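Local coordinates for K Homology domain-containing protein (Pyrococcus horikoshii, PDB 2E3U) that probably binds RNA through its two KH domains and is regarded as a Dim2p-type factor of pre-ribosomal RNA processing, at residues A89-K92 and A93-I96. Sequence-based numbering, arbitrary orientation.
Sequences AVWK and ARDI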
loop_
_atom_site.group_PDB
_atom_site.type_symbol
_atom_site.label_atom_id
_atom_site.label_comp_id
_atom_site.label_asym_id
_atom_site.label_seq_id
_atom_site.Cartn_x
_atom_site.Cartn_y
_atom_site.Cartn_z
ATOM N N ALA A 89 -7.700 2.738 15.056
ATOM C CA ALA A 89 -6.548 3.608 15.008
ATOM C C ALA A 89 -5.232 2.839 14.926
ATOM O O ALA A 89 -4.345 3.215 14.174
ATOM C CB ALA A 89 -6.552 4.586 16.190
ATOM N N VAL A 90 -5.132 1.742 15.674
ATOM C CA VAL A 90 -3.967 0.853 15.626
ATOM C C VAL A 90 -3.853 0.133 14.277
ATOM O O VAL A 90 -2.767 0.057 13.702
ATOM C CB VAL A 90 -4.053 -0.162 16.810
ATOM C CG1 VAL A 90 -2.923 -1.167 16.817
ATOM C CG2 VAL A 90 -4.082 0.592 18.157
ATOM N N TRP A 91 -4.967 -0.444 13.799
ATOM C CA TRP A 91 -4.988 -1.146 12.482
ATOM C C TRP A 91 -4.575 -0.208 11.357
ATOM O O TRP A 91 -3.881 -0.608 10.465
ATOM C CB TRP A 91 -6.382 -1.752 12.156
ATOM C CG TRP A 91 -6.915 -2.623 13.230
ATOM C CD1 TRP A 91 -6.183 -3.374 14.124
ATOM C CD2 TRP A 91 -8.295 -2.870 13.529
ATOM N NE1 TRP A 91 -7.022 -4.065 14.957
ATOM C CE2 TRP A 91 -8.324 -3.773 14.631
ATOM C CE3 TRP A 91 -9.508 -2.417 12.982
ATOM C CZ2 TRP A 91 -9.535 -4.217 15.218
ATOM C CZ3 TRP A 91 -10.715 -2.835 13.573
ATOM C CH2 TRP A 91 -10.715 -3.731 14.680
ATOM N N LYS A 92 -5.000 1.054 11.441
ATOM C CA LYS A 92 -4.700 2.029 10.432
ATOM C C LYS A 92 -3.239 2.435 10.446
ATOM O O LYS A 92 -2.622 2.589 9.380
ATOM C CB LYS A 92 -5.637 3.252 10.582
ATOM C CG LYS A 92 -7.032 3.066 9.892
ATOM C CD LYS A 92 -7.859 4.366 10.022
ATOM C CE LYS A 92 -9.181 4.310 9.276
ATOM N NZ LYS A 92 -9.089 3.735 7.891
ATOM N N ALA A 93 -2.682 2.634 11.643
ATOM C CA ALA A 93 -1.244 2.850 11.753
ATOM C C ALA A 93 -0.469 1.642 11.228
ATOM O O ALA A 93 0.529 1.807 10.551
ATOM C CB ALA A 93 -0.821 3.181 13.204
ATOM N N ARG A 94 -0.932 0.430 11.537
ATOM C CA ARG A 94 -0.249 -0.755 11.073
ATOM C C ARG A 94 -0.247 -0.829 9.534
ATOM O O ARG A 94 0.766 -1.159 8.902
ATOM C CB ARG A 94 -0.927 -2.010 11.646
ATOM C CG ARG A 94 -0.390 -3.314 11.004
ATOM C CD ARG A 94 -1.401 -4.434 10.991
ATOM N NE ARG A 94 -2.589 -4.087 10.244
ATOM C CZ ARG A 94 -3.816 -4.521 10.545
ATOM N NH1 ARG A 94 -4.011 -5.291 11.592
ATOM N NH2 ARG A 94 -4.861 -4.172 9.792
ATOM N N ASP A 95 -1.405 -0.515 8.945
ATOM C CA ASP A 95 -1.600 -0.568 7.518
ATOM C C ASP A 95 -0.780 0.514 6.812
ATOM O O ASP A 95 -0.277 0.280 5.733
ATOM C CB ASP A 95 -3.087 -0.447 7.190
ATOM C CG ASP A 95 -3.863 -1.690 7.557
ATOM O OD1 ASP A 95 -3.260 -2.736 7.928
ATOM O OD2 ASP A 95 -5.101 -1.640 7.477
ATOM N N ILE A 96 -0.612 1.663 7.438
ATOM C CA ILE A 96 0.265 2.704 6.911
ATOM C C ILE A 96 1.714 2.250 6.871
ATOM O O ILE A 96 2.397 2.434 5.851
ATOM C CB ILE A 96 0.160 4.012 7.747
ATOM C CG1 ILE A 96 -1.200 4.651 7.521
ATOM C CG2 ILE A 96 1.321 4.989 7.418
ATOM C CD1 ILE A 96 -1.541 5.737 8.582
#
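Arg-94 folds its guanidinium back over the backbone of Trp-91, one turn earlier in the helix: Trp-91 CA lies 4.0 Å above the plane of that group, over its centre, and Trp-91 CB is 3.7 Å from Arg-94 NH2. A bend at chi3 (60°) turns the otherwise extended arginine chain back this way. Indole and guanidinium planes differ by only 10°, and Arg-94 NH1 approaches the ring obliquely, 3.8 Å from Trp-91 CD1. Asp-95 meets the guanidinium at its edge, in the guanidinium plane, while both nitrogens come to OD1 from out of the carboxylate plane. Side-on, Arg-94 NE and Arg-94 NH2 both donate to Asp-95 OD1 at 2.8 Å, reaching it from the same face of the carboxylate, in a salt bridge between sequence neighbours. With an alanine here instead of Arg-94, the Asp-95 carboxylate would probably lose this charged mate and the flank of Trp-91 its cover. Beneath these groups, four successive i to i+4 bonds define the helix, from Ala-93 N to Ala-89 O (3.1 Å, N-H...O 164°) through Ile-96 N to Lys-92 O (2.9 Å). Lys-92 heads elsewhere, its NZ bonded to the carbonyls of Leu-112 and Asn-114, while Val-90 and Ala-93 pack on Ile-78 and Thr-65. A helix laid in this way against a three-stranded antiparallel sheet is characteristic of the type I KH fold.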